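Local coordinates for Ketoacyl_synth_N domain-containing protein (Photorhabdus luminescens subsp. laumondii, PDB 6SMO) that probably serves as the chain-length-factor-like partner of a polyketide ketosynthase, lining the pocket that holds a growing polyketide chain, at residues I45-S50 and Y309-F314; K56-R61 and F69-I74; I166-E171 and F247-A252; Q204-S207 and G211-Q214; K292-K297 and T301-L306. One frame throughout, in Å; residues are numbered along the deposited sequence.

Interaction 1: I45-S50 and Y309-F314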
# COMPACT_ATOMS: atom_id res chain seq x y z
N ILE C 45 -16.43 -5.98 22.57
CA ILE C 45 -16.41 -4.49 22.58
C ILE C 45 -15.07 -4.00 22.01
O ILE C 45 -14.09 -4.76 22.06
CB ILE C 45 -16.66 -3.93 24.00
CG1 ILE C 45 -15.72 -4.55 25.04
CG2 ILE C 45 -18.12 -4.10 24.39
CD1 ILE C 45 -15.59 -3.74 26.31
N ILE C 46 -15.05 -2.76 21.50
CA ILE C 46 -13.83 -2.04 21.02
C ILE C 46 -13.30 -1.19 22.18
O ILE C 46 -13.99 -0.23 22.57
CB ILE C 46 -14.14 -1.18 19.78
CG1 ILE C 46 -14.94 -1.94 18.72
CG2 ILE C 46 -12.86 -0.58 19.21
CD1 ILE C 46 -14.31 -3.24 18.27
N ARG C 47 -12.13 -1.54 22.72
CA ARG C 47 -11.46 -0.81 23.83
C ARG C 47 -10.70 0.39 23.26
O ARG C 47 -9.77 0.17 22.46
CB ARG C 47 -10.52 -1.74 24.60
CG ARG C 47 -11.23 -2.83 25.39
CD ARG C 47 -10.24 -3.74 26.09
NE ARG C 47 -9.48 -3.05 27.12
CZ ARG C 47 -8.44 -3.55 27.78
NH1 ARG C 47 -7.82 -2.82 28.70
NH2 ARG C 47 -8.01 -4.78 27.52
N THR C 48 -11.09 1.60 23.66
CA THR C 48 -10.45 2.89 23.27
C THR C 48 -9.23 3.14 24.15
O THR C 48 -9.08 2.42 25.16
CB THR C 48 -11.44 4.05 23.36
OG1 THR C 48 -11.94 4.11 24.70
CG2 THR C 48 -12.60 3.92 22.40
N LEU C 49 -8.39 4.11 23.78
CA LEU C 49 -7.23 4.57 24.59
C LEU C 49 -7.75 5.46 25.73
O LEU C 49 -8.75 6.17 25.52
CB LEU C 49 -6.25 5.35 23.71
CG LEU C 49 -5.65 4.58 22.53
CD1 LEU C 49 -4.77 5.50 21.69
CD2 LEU C 49 -4.86 3.37 23.00
N SER C 50 -7.09 5.40 26.90
CA SER C 50 -7.41 6.20 28.11
C SER C 50 -6.34 7.27 28.33
O SER C 50 -5.14 6.92 28.28
CB SER C 50 -7.55 5.31 29.32
OG SER C 50 -8.64 4.41 29.16
N TYR C 309 -5.47 -10.66 27.36
CA TYR C 309 -5.09 -9.40 28.06
C TYR C 309 -4.96 -8.26 27.05
O TYR C 309 -5.47 -7.16 27.33
CB TYR C 309 -3.79 -9.60 28.85
CG TYR C 309 -3.73 -10.89 29.64
CD1 TYR C 309 -4.74 -11.24 30.52
CD2 TYR C 309 -2.65 -11.75 29.52
CE1 TYR C 309 -4.69 -12.42 31.25
CE2 TYR C 309 -2.58 -12.93 30.24
CZ TYR C 309 -3.61 -13.27 31.11
OH TYR C 309 -3.55 -14.43 31.83
N LEU C 310 -4.36 -8.55 25.89
CA LEU C 310 -4.09 -7.53 24.83
C LEU C 310 -5.24 -7.40 23.83
O LEU C 310 -5.26 -6.40 23.13
CB LEU C 310 -2.78 -7.89 24.13
CG LEU C 310 -1.52 -7.76 24.97
CD1 LEU C 310 -0.30 -8.23 24.20
CD2 LEU C 310 -1.32 -6.33 25.44
N ASP C 311 -6.04 -8.45 23.62
CA ASP C 311 -7.22 -8.49 22.70
C ASP C 311 -6.81 -8.63 21.23
O ASP C 311 -5.62 -8.65 20.92
CB ASP C 311 -8.28 -7.41 22.95
CG ASP C 311 -8.56 -7.12 24.41
OD1 ASP C 311 -9.03 -8.02 25.12
OD2 ASP C 311 -8.29 -5.99 24.83
N ASN C 312 -7.79 -8.66 20.33
CA ASN C 312 -7.46 -8.78 18.89
C ASN C 312 -7.24 -7.36 18.36
O ASN C 312 -8.17 -6.57 18.43
CB ASN C 312 -8.56 -9.52 18.14
CG ASN C 312 -8.17 -9.89 16.73
OD1 ASN C 312 -7.01 -9.85 16.38
ND2 ASN C 312 -9.14 -10.27 15.92
N GLN C 313 -6.04 -7.07 17.87
CA GLN C 313 -5.73 -5.73 17.32
C GLN C 313 -5.44 -5.83 15.83
O GLN C 313 -4.99 -4.83 15.26
CB GLN C 313 -4.53 -5.13 18.06
CG GLN C 313 -4.63 -5.23 19.57
CD GLN C 313 -3.44 -4.60 20.23
OE1 GLN C 313 -2.59 -5.27 20.80
NE2 GLN C 313 -3.37 -3.28 20.15
N PHE C 314 -5.69 -7.00 15.23
CA PHE C 314 -5.39 -7.24 13.79
C PHE C 314 -3.90 -7.06 13.53
O PHE C 314 -3.12 -7.81 14.12
CB PHE C 314 -6.35 -6.48 12.87
CG PHE C 314 -7.79 -6.80 13.15
CD1 PHE C 314 -8.39 -7.90 12.57
CD2 PHE C 314 -8.52 -6.04 14.05
CE1 PHE C 314 -9.70 -8.22 12.85
CE2 PHE C 314 -9.83 -6.36 14.33
CZ PHE C 314 -10.42 -7.44 13.73
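Arg47 and Asp311 are the nearest backbone positions here, yet the CA of Arg47 and the CA of Asp311 stand 8.8 Å apart, so side chains have to bridge strand 46-47 and the chain leaving helix 307-310. Asp311 is the first residue to break from helical geometry, with a positive phi, and its CB points toward the strand. Chi1 and an extended chi2 bring Arg47 CD to 3.2 Å from Asp311 OD2, and the bend at chi3 (66°) then turns the guanidinium so that NH2 reaches the same oxygen. The Arg47 NH2 to Asp311 OD2 bond is 3.0 Å long and moderately bent, with an N-H...O angle of 142°; it uses the syn lone pair of the carboxylate, with that oxygen tilted out of the guanidinium plane. The side chains cross nearly perpendicularly, guanidinium and carboxylate planes 73° apart, so the salt bridge rests on one nitrogen and one oxygen instead of a flat, two-pronged pairing. At the same guanidinium edge, the backbone O of Tyr309 lies 3.5 Å from Arg47 NH2. The backbones of Arg47 and Asn312 also bond to Phe218 and Asp217, respectively, near the start of strand 218-229. With an acid on each terminal nitrogen, Asp311 on NH2 and Asp16 on NH1, Arg47 would be expected to keep its positive charge and to offset the cost of burying the Asp311 carboxylate.

Interaction 2: K56-R61 and F69-I74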
# COMPACT_ATOMS: atom_id res chain seq x y z
N LYS C 56 0.26 17.47 21.70
CA LYS C 56 1.67 17.73 22.07
C LYS C 56 2.61 17.18 20.99
O LYS C 56 3.61 17.86 20.68
CB LYS C 56 2.00 17.11 23.43
CG LYS C 56 3.34 17.54 24.03
CD LYS C 56 3.74 16.76 25.27
CE LYS C 56 2.91 17.12 26.48
NZ LYS C 56 3.36 16.37 27.68
N TYR C 57 2.31 15.99 20.45
CA TYR C 57 3.15 15.26 19.46
C TYR C 57 3.00 15.89 18.07
O TYR C 57 4.03 16.29 17.49
CB TYR C 57 2.78 13.78 19.42
CG TYR C 57 3.09 13.01 20.68
CD1 TYR C 57 4.34 12.46 20.89
CD2 TYR C 57 2.13 12.82 21.66
CE1 TYR C 57 4.64 11.75 22.04
CE2 TYR C 57 2.41 12.11 22.82
CZ TYR C 57 3.67 11.58 23.01
OH TYR C 57 3.95 10.88 24.15
N ILE C 58 1.77 15.97 17.57
CA ILE C 58 1.44 16.40 16.17
C ILE C 58 0.83 17.81 16.20
O ILE C 58 -0.04 18.06 17.06
CB ILE C 58 0.50 15.38 15.49
CG1 ILE C 58 1.06 13.96 15.56
CG2 ILE C 58 0.19 15.79 14.06
CD1 ILE C 58 0.03 12.88 15.33
N ASN C 59 1.27 18.68 15.29
CA ASN C 59 0.77 20.07 15.12
C ASN C 59 -0.64 20.03 14.50
O ASN C 59 -0.97 19.01 13.85
CB ASN C 59 1.73 20.93 14.29
CG ASN C 59 1.84 20.48 12.84
OD1 ASN C 59 0.97 20.78 12.02
ND2 ASN C 59 2.91 19.77 12.52
N ASN C 60 -1.42 21.10 14.68
CA ASN C 60 -2.87 21.16 14.33
C ASN C 60 -3.06 21.14 12.81
O ASN C 60 -4.10 20.60 12.37
CB ASN C 60 -3.56 22.37 14.96
CG ASN C 60 -4.00 22.14 16.38
OD1 ASN C 60 -4.19 21.00 16.81
ND2 ASN C 60 -4.19 23.22 17.13
N ARG C 61 -2.13 21.71 12.03
CA ARG C 61 -2.21 21.75 10.54
C ARG C 61 -2.24 20.31 10.00
O ARG C 61 -3.16 19.99 9.23
CB ARG C 61 -1.05 22.53 9.93
CG ARG C 61 -1.28 22.96 8.49
CD ARG C 61 -0.18 23.86 7.95
NE ARG C 61 -0.52 24.45 6.66
CZ ARG C 61 0.21 25.36 6.02
NH1 ARG C 61 1.33 25.81 6.54
NH2 ARG C 61 -0.19 25.82 4.84
N PHE C 69 -5.51 6.49 12.92
CA PHE C 69 -4.59 5.33 12.75
C PHE C 69 -3.19 5.85 12.40
O PHE C 69 -2.20 5.24 12.85
CB PHE C 69 -5.13 4.32 11.73
CG PHE C 69 -4.67 4.51 10.31
CD1 PHE C 69 -5.36 5.35 9.45
CD2 PHE C 69 -3.56 3.84 9.82
CE1 PHE C 69 -4.94 5.52 8.13
CE2 PHE C 69 -3.14 4.01 8.51
CZ PHE C 69 -3.83 4.85 7.67
N SER C 70 -3.11 6.94 11.62
CA SER C 70 -1.85 7.65 11.28
C SER C 70 -1.33 8.40 12.52
O SER C 70 -0.10 8.46 12.69
CB SER C 70 -2.03 8.57 10.10
OG SER C 70 -2.19 7.83 8.90
N VAL C 71 -2.23 8.96 13.33
CA VAL C 71 -1.90 9.67 14.60
C VAL C 71 -1.24 8.68 15.57
O VAL C 71 -0.18 9.01 16.11
CB VAL C 71 -3.15 10.34 15.23
CG1 VAL C 71 -2.89 10.84 16.64
CG2 VAL C 71 -3.68 11.46 14.36
N TYR C 72 -1.85 7.50 15.75
CA TYR C 72 -1.35 6.41 16.64
C TYR C 72 0.02 5.93 16.15
O TYR C 72 0.87 5.60 17.00
CB TYR C 72 -2.33 5.23 16.67
CG TYR C 72 -3.71 5.51 17.21
CD1 TYR C 72 -3.93 6.47 18.19
CD2 TYR C 72 -4.80 4.79 16.75
CE1 TYR C 72 -5.20 6.72 18.68
CE2 TYR C 72 -6.08 5.02 17.24
CZ TYR C 72 -6.28 5.99 18.21
OH TYR C 72 -7.53 6.22 18.69
N GLY C 73 0.23 5.90 14.83
CA GLY C 73 1.48 5.44 14.20
C GLY C 73 2.64 6.37 14.50
O GLY C 73 3.73 5.86 14.84
N ILE C 74 2.43 7.69 14.38
CA ILE C 74 3.48 8.74 14.51
C ILE C 74 3.95 8.81 15.97
O ILE C 74 5.18 8.92 16.18
CB ILE C 74 2.97 10.10 13.98
CG1 ILE C 74 2.70 10.05 12.48
CG2 ILE C 74 3.94 11.22 14.32
CD1 ILE C 74 1.75 11.12 11.98
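Ile58 points its CD1 methyl straight at the side of helix 68-84, where Val71 and Ile74, one turn apart, receive it. CG1 of Ile58 stands anti to its carbonyl carbon (chi1 -54°), and the nearly extended chi2 of 161° carries CD1 outward to the helix surface. Against Val71 the approach is slanting: CD1 of Ile58 meets CG1 of Val71 at 3.8 Å and the helix backbone itself, at CA of Val71, at 3.8 Å, with CG2 of Val71 only slightly farther. Against Ile74 the side chains are turned about a right angle to each other. There the methyls meet end to end, CD1 of Ile58 lying 4.2 Å from CD1 of Ile74, while nearer the backbone CG1 of Ile58 comes 4.2 Å from CG2 of Ile74. One branched chain is thus held by two, through purely apolar contact, and all three are buried. Ile74 continues the apolar layer onto Leu142 and Leu145 of helix 137-146. Right after Ile58 the chain changes character: Asn59 is the N-cap of helix 60-63, its OD1 accepting from Leu62 N, and Arg61 forms a salt bridge with an acidic side chain of another protein chain in the assembly. This is a loop residue just before an N-cap packing on the i, i+3 pair Val71 and Ile74 of the long helix that follows, inside the N-terminal beta-ketoacyl synthase domain.

Interaction 3: I166-E171 and F247-A252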
# COMPACT_ATOMS: atom_id res chain seq x y z
N ILE C 166 7.55 -6.35 9.84
CA ILE C 166 8.81 -6.48 10.64
C ILE C 166 9.76 -7.42 9.90
O ILE C 166 10.96 -7.10 9.81
CB ILE C 166 8.52 -6.98 12.08
CG1 ILE C 166 7.54 -6.07 12.83
CG2 ILE C 166 9.82 -7.14 12.85
CD1 ILE C 166 6.89 -6.74 14.02
N GLY C 167 9.25 -8.55 9.40
CA GLY C 167 10.03 -9.62 8.75
C GLY C 167 10.74 -9.15 7.49
O GLY C 167 11.93 -9.49 7.33
N TYR C 168 10.04 -8.41 6.62
CA TYR C 168 10.54 -7.95 5.30
C TYR C 168 11.36 -6.66 5.47
O TYR C 168 12.16 -6.35 4.56
CB TYR C 168 9.39 -7.80 4.31
CG TYR C 168 8.80 -9.11 3.85
CD1 TYR C 168 9.56 -10.02 3.13
CD2 TYR C 168 7.50 -9.46 4.17
CE1 TYR C 168 9.04 -11.23 2.72
CE2 TYR C 168 6.96 -10.67 3.76
CZ TYR C 168 7.73 -11.56 3.04
OH TYR C 168 7.20 -12.75 2.64
N ALA C 169 11.17 -5.94 6.58
CA ALA C 169 12.02 -4.79 6.99
C ALA C 169 13.40 -5.31 7.39
O ALA C 169 14.40 -4.64 7.06
CB ALA C 169 11.37 -4.03 8.12
N ALA C 170 13.45 -6.46 8.07
CA ALA C 170 14.70 -7.16 8.47
C ALA C 170 15.43 -7.68 7.23
O ALA C 170 16.67 -7.56 7.17
CB ALA C 170 14.38 -8.27 9.44
N GLU C 171 14.68 -8.23 6.26
CA GLU C 171 15.22 -8.76 4.98
C GLU C 171 15.85 -7.62 4.17
O GLU C 171 16.89 -7.87 3.52
CB GLU C 171 14.13 -9.47 4.16
CG GLU C 171 14.20 -10.98 4.25
CD GLU C 171 15.42 -11.60 3.59
OE1 GLU C 171 16.01 -12.53 4.19
OE2 GLU C 171 15.78 -11.15 2.49
N PHE C 247 12.65 -15.26 10.62
CA PHE C 247 11.30 -14.84 10.16
C PHE C 247 10.67 -15.96 9.32
O PHE C 247 11.37 -16.54 8.47
CB PHE C 247 11.39 -13.53 9.36
CG PHE C 247 10.10 -13.12 8.70
CD1 PHE C 247 8.93 -12.99 9.43
CD2 PHE C 247 10.05 -12.85 7.34
CE1 PHE C 247 7.75 -12.61 8.82
CE2 PHE C 247 8.87 -12.47 6.73
CZ PHE C 247 7.72 -12.35 7.47
N VAL C 248 9.39 -16.24 9.57
CA VAL C 248 8.59 -17.30 8.89
C VAL C 248 7.33 -16.66 8.31
O VAL C 248 6.66 -15.90 9.04
CB VAL C 248 8.25 -18.44 9.88
CG1 VAL C 248 7.14 -19.35 9.36
CG2 VAL C 248 9.48 -19.26 10.23
N ASP C 249 7.03 -16.93 7.03
CA ASP C 249 5.86 -16.39 6.30
C ASP C 249 5.38 -17.44 5.29
O ASP C 249 5.94 -17.49 4.18
CB ASP C 249 6.20 -15.06 5.63
CG ASP C 249 5.00 -14.32 5.06
OD1 ASP C 249 3.86 -14.67 5.41
OD2 ASP C 249 5.22 -13.38 4.26
N TYR C 250 4.38 -18.24 5.67
CA TYR C 250 3.79 -19.33 4.84
C TYR C 250 2.26 -19.24 4.89
O TYR C 250 1.72 -18.40 5.64
CB TYR C 250 4.30 -20.69 5.32
CG TYR C 250 5.75 -20.95 5.03
CD1 TYR C 250 6.16 -21.50 3.82
CD2 TYR C 250 6.73 -20.63 5.96
CE1 TYR C 250 7.50 -21.73 3.55
CE2 TYR C 250 8.07 -20.86 5.70
CZ TYR C 250 8.46 -21.41 4.50
OH TYR C 250 9.78 -21.63 4.24
N PHE C 251 1.60 -20.08 4.10
CA PHE C 251 0.12 -20.17 3.96
C PHE C 251 -0.30 -21.65 4.01
O PHE C 251 0.51 -22.52 3.67
CB PHE C 251 -0.33 -19.51 2.66
CG PHE C 251 -1.81 -19.21 2.59
CD1 PHE C 251 -2.32 -18.07 3.19
CD2 PHE C 251 -2.68 -20.06 1.93
CE1 PHE C 251 -3.68 -17.79 3.13
CE2 PHE C 251 -4.03 -19.78 1.87
CZ PHE C 251 -4.53 -18.65 2.47
N ALA C 252 -1.55 -21.89 4.44
CA ALA C 252 -2.17 -23.23 4.55
C ALA C 252 -3.56 -23.19 3.91
O ALA C 252 -4.51 -22.72 4.53
CB ALA C 252 -2.24 -23.64 6.00
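Tyr168 and Asp249 make the polar part of this contact: the Tyr168 hydroxyl donates to Asp249, with OH and OD2 2.6 Å apart. The phenol arrives on the anti side of the carboxylate, slightly out of its plane, and the two side chains cross at about a right angle. The oxygens are gripped from the partner subunit too: Ser183 OG of the PKS_KS domain-containing chain bonds to both Tyr168 OH and Asp249 OD2, and His204 NE2 of that chain bonds to the hydroxyl. Asp249 OD1 is held by Gln164, which fixes the carboxylate from its other end.

The axes of segments 166-171 and 247-251 lie at 121° and pass 8.8 Å apart; they belong to helix 161-175 and strand 242-251. Ile166 touches strands 180-187 and 218-229 as well as strand 362-369, consistent with the buried central helix that lies between sheet layers in the thiolase fold.

The aromatic contacts hang on Phe247, whose CG lies anti to the backbone N (chi1 172°), turning the ring toward the helix. Its edge is directed at the face of Tyr168, an edge-to-face pair with ring centroids 5.3 Å apart and planes at 79°; CE2 of Phe247 sits over the middle of the tyrosine ring.

A CH-pi contact covers one face of Phe247. CA of Gly167 stands 3.4 Å from the ring centroid, almost on the ring normal, and with no side chain on Gly167 the ring packs flat against the helix backbone.

Interaction 4: Q204-S207 and G211-Q214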
# COMPACT_ATOMS: atom_id res chain seq x y z
N GLN C 204 -19.09 -14.50 15.53
CA GLN C 204 -19.71 -15.77 15.05
C GLN C 204 -18.81 -16.44 13.99
O GLN C 204 -18.86 -17.68 13.90
CB GLN C 204 -21.10 -15.51 14.46
CG GLN C 204 -22.14 -15.11 15.50
CD GLN C 204 -22.33 -13.61 15.59
OE1 GLN C 204 -22.60 -12.94 14.60
NE2 GLN C 204 -22.20 -13.08 16.80
N LYS C 205 -18.04 -15.66 13.23
CA LYS C 205 -17.23 -16.16 12.08
C LYS C 205 -16.12 -17.09 12.58
O LYS C 205 -15.34 -16.67 13.46
CB LYS C 205 -16.63 -15.00 11.27
CG LYS C 205 -17.54 -14.45 10.19
CD LYS C 205 -16.81 -13.61 9.15
CE LYS C 205 -17.59 -13.45 7.86
NZ LYS C 205 -17.56 -14.68 7.04
N HIS C 206 -16.05 -18.31 12.02
CA HIS C 206 -15.01 -19.33 12.28
C HIS C 206 -14.04 -19.37 11.10
O HIS C 206 -14.44 -18.98 9.98
CB HIS C 206 -15.65 -20.70 12.55
CG HIS C 206 -15.97 -21.47 11.31
ND1 HIS C 206 -17.03 -21.14 10.48
CD2 HIS C 206 -15.38 -22.55 10.75
CE1 HIS C 206 -17.08 -21.99 9.47
NE2 HIS C 206 -16.08 -22.86 9.62
N SER C 207 -12.80 -19.83 11.33
CA SER C 207 -11.76 -20.06 10.30
C SER C 207 -11.92 -21.47 9.73
O SER C 207 -11.95 -22.43 10.52
CB SER C 207 -10.38 -19.84 10.85
OG SER C 207 -9.38 -20.15 9.89
N GLY C 211 -10.30 -23.21 12.80
CA GLY C 211 -11.52 -23.63 13.52
C GLY C 211 -12.21 -22.47 14.22
O GLY C 211 -12.18 -21.35 13.68
N GLU C 212 -12.82 -22.74 15.38
CA GLU C 212 -13.66 -21.78 16.14
C GLU C 212 -12.77 -20.77 16.89
O GLU C 212 -11.63 -21.14 17.24
CB GLU C 212 -14.57 -22.52 17.12
CG GLU C 212 -15.65 -23.35 16.44
CD GLU C 212 -16.70 -22.54 15.71
OE1 GLU C 212 -17.03 -22.89 14.56
OE2 GLU C 212 -17.21 -21.56 16.30
N LYS C 213 -13.29 -19.56 17.11
CA LYS C 213 -12.60 -18.45 17.83
C LYS C 213 -12.85 -18.58 19.34
O LYS C 213 -13.92 -19.08 19.72
CB LYS C 213 -13.11 -17.09 17.34
CG LYS C 213 -12.68 -16.68 15.94
CD LYS C 213 -13.16 -15.30 15.55
CE LYS C 213 -12.68 -14.87 14.18
NZ LYS C 213 -11.25 -14.49 14.19
N GLN C 214 -11.89 -18.11 20.15
CA GLN C 214 -12.04 -17.95 21.62
C GLN C 214 -12.85 -16.68 21.88
O GLN C 214 -12.82 -15.75 21.07
CB GLN C 214 -10.68 -17.86 22.31
CG GLN C 214 -9.91 -19.17 22.32
CD GLN C 214 -8.62 -19.09 23.09
OE1 GLN C 214 -8.45 -18.25 23.98
NE2 GLN C 214 -7.69 -19.97 22.78
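His206 and Glu212 bring the two flat groups of this contact together, the imidazole and carboxylate planes being only 11° apart although the side chains themselves run at a slant to each other. They do not pair through their polar atoms. Glu212 OE1 comes in obliquely at the root of the ring, 3.3 Å from CB of His206 and 3.7 Å from its CG, while ND1 of His206 stays 4.4 Å from OE1 of Glu212. Gly211 O also approaches from an oblique direction, 3.7 Å from CB of His206. The histidine ring is swung between its own backbone N and carbonyl carbon (chi1 84°), and the Glu212 chain folds back at chi2 to meet it. Whatever attraction exists between the two is probably a modest, solvent-screened one, since both residues are exposed.

One backbone hydrogen bond links the segments: Ser207 N donates to Gly211 O over 2.9 Å, with an N-H...O angle of 150°. Gly211 has a positive phi, a conformation glycine adopts readily. The aliphatic part of Lys213 lies along the Lys205 carbonyl, with CD and CE of Lys213 each 3.3 Å from Lys205 O. Lys213 NZ makes a weak hydrogen bond with Tyr283 OH.

Ser207 OG bonds to Asn359 O, and the backbones of Glu212 and Gln214 bond to Asp284 and Ile282. The CB of Lys205 points away from segment 211-214, and its side chain packs on Tyr162 of the PKS_KS domain-containing chain. The result is a chain reversal in the irregular surface loop between helix 192-204 and strand 218-229, closed by one backbone hydrogen bond and by side-chain packing.

Interaction 5: K292-K297 and T301-L306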
# COMPACT_ATOMS: atom_id res chain seq x y z
N LYS C 292 1.77 -30.51 19.00
CA LYS C 292 1.97 -31.80 18.28
C LYS C 292 3.12 -31.64 17.27
O LYS C 292 3.89 -32.60 17.11
CB LYS C 292 0.67 -32.23 17.59
CG LYS C 292 0.57 -33.72 17.29
CD LYS C 292 1.08 -34.12 15.92
CE LYS C 292 0.94 -35.60 15.65
NZ LYS C 292 1.62 -35.99 14.39
N ALA C 293 3.22 -30.47 16.63
CA ALA C 293 4.29 -30.11 15.67
C ALA C 293 5.64 -30.04 16.40
O ALA C 293 6.65 -30.45 15.80
CB ALA C 293 3.96 -28.81 14.98
N PHE C 294 5.65 -29.53 17.64
CA PHE C 294 6.85 -29.43 18.51
C PHE C 294 7.24 -30.83 19.01
O PHE C 294 8.46 -31.10 19.13
CB PHE C 294 6.60 -28.49 19.69
CG PHE C 294 6.44 -27.03 19.34
CD1 PHE C 294 7.15 -26.46 18.30
CD2 PHE C 294 5.59 -26.22 20.08
CE1 PHE C 294 7.00 -25.11 17.99
CE2 PHE C 294 5.45 -24.87 19.77
CZ PHE C 294 6.15 -24.32 18.72
N SER C 295 6.25 -31.68 19.30
CA SER C 295 6.44 -33.09 19.76
C SER C 295 7.18 -33.89 18.69
O SER C 295 8.03 -34.72 19.05
CB SER C 295 5.12 -33.72 20.12
OG SER C 295 5.31 -34.98 20.75
N ASN C 296 6.86 -33.65 17.41
CA ASN C 296 7.47 -34.33 16.23
C ASN C 296 8.94 -33.92 16.10
O ASN C 296 9.77 -34.80 15.78
CB ASN C 296 6.71 -34.02 14.94
CG ASN C 296 5.30 -34.57 14.92
OD1 ASN C 296 5.03 -35.61 15.50
ND2 ASN C 296 4.40 -33.87 14.24
N LYS C 297 9.26 -32.64 16.35
CA LYS C 297 10.61 -32.04 16.16
C LYS C 297 11.40 -32.07 17.48
O LYS C 297 12.52 -31.52 17.50
CB LYS C 297 10.48 -30.60 15.64
CG LYS C 297 10.06 -30.47 14.19
CD LYS C 297 11.16 -30.84 13.21
CE LYS C 297 10.75 -30.68 11.76
NZ LYS C 297 10.74 -29.26 11.34
N THR C 301 9.20 -26.30 25.28
CA THR C 301 9.14 -24.84 25.54
C THR C 301 7.92 -24.52 26.42
O THR C 301 7.07 -25.42 26.59
CB THR C 301 9.12 -24.06 24.22
OG1 THR C 301 9.04 -22.66 24.52
CG2 THR C 301 7.96 -24.44 23.31
N SER C 302 7.86 -23.30 26.95
CA SER C 302 6.75 -22.76 27.78
C SER C 302 5.77 -22.00 26.88
O SER C 302 6.24 -21.20 26.05
CB SER C 302 7.27 -21.90 28.89
OG SER C 302 6.23 -21.49 29.76
N PHE C 303 4.47 -22.24 27.05
CA PHE C 303 3.36 -21.57 26.32
C PHE C 303 2.81 -20.42 27.16
O PHE C 303 2.35 -20.68 28.30
CB PHE C 303 2.26 -22.57 25.96
CG PHE C 303 2.53 -23.37 24.71
CD1 PHE C 303 3.49 -24.36 24.70
CD2 PHE C 303 1.81 -23.14 23.54
CE1 PHE C 303 3.74 -25.10 23.55
CE2 PHE C 303 2.05 -23.88 22.40
CZ PHE C 303 3.02 -24.86 22.40
N ILE C 304 2.85 -19.19 26.63
CA ILE C 304 2.30 -17.96 27.26
C ILE C 304 1.39 -17.26 26.24
O ILE C 304 1.90 -16.84 25.19
CB ILE C 304 3.44 -17.04 27.77
CG1 ILE C 304 4.08 -17.62 29.04
CG2 ILE C 304 2.94 -15.62 27.99
CD1 ILE C 304 5.40 -16.99 29.41
N ASN C 305 0.10 -17.15 26.56
CA ASN C 305 -0.94 -16.49 25.72
C ASN C 305 -1.20 -15.08 26.26
O ASN C 305 -1.61 -14.98 27.44
CB ASN C 305 -2.23 -17.32 25.68
CG ASN C 305 -3.22 -16.83 24.65
OD1 ASN C 305 -2.95 -15.89 23.90
ND2 ASN C 305 -4.39 -17.46 24.60
N LEU C 306 -0.97 -14.05 25.44
CA LEU C 306 -1.16 -12.62 25.81
C LEU C 306 -2.45 -12.07 25.20
O LEU C 306 -2.76 -10.89 25.46
CB LEU C 306 0.05 -11.80 25.33
CG LEU C 306 1.42 -12.24 25.84
CD1 LEU C 306 2.50 -11.28 25.36
CD2 LEU C 306 1.45 -12.33 27.36
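Thr301 gives its hydroxyl to the neighbouring strand, OG1 bonding to the backbone O of Ala275, while its methyl serves the contact: CG2 of Thr301 lies 4.4 Å from CE2 of Phe294. The main encounter is between two phenylalanines, Phe294 buried and Phe303 partly exposed. Phe294 extends from the helix toward the strand with CG anti to its carbonyl carbon (chi1 -68°), and its CE2 is 3.6 Å from CZ of Phe303. CD2 of Phe294 is nearly as close to that same carbon, at 3.7 Å, so the far tip of Phe303 sits in the plane of the Phe294 ring, against one side of its rim. The rings meet rim to rim, with centroids 5.9 Å apart and planes at 61°.

Strand 275-278, helix 286-296 and strand 302-304 form a beta-alpha-beta unit with its two strands parallel, and these rings pin the helix to the second strand.

Phe277 of the first strand joins the cluster, meeting Phe294 edge-to-face and Phe303 with planes at about 60°; Phe269 adds another edge-to-face partner for Phe294.

From the N terminus, the chain enters the long loop closed by interaction 1, which joins strand 46-47 to the end of helix 307-310 and encloses all the others. Interaction 2 closes first, a short local loop beside helix 68-84; it touches interaction 1 where Leu49 packs on Tyr72. Interaction 3 then opens on helix 161-175 and closes on strand 242-251, with the tight surface loop of interaction 4 nested inside it. Interaction 5 follows in series, within the beta-alpha-beta unit, and runs directly into the second segment of interaction 1. None of the loops cross. Interactions 1, 3 and 5 reach one mixed sheet, and Gln214 packs on Asn305 between interactions 4 and 5.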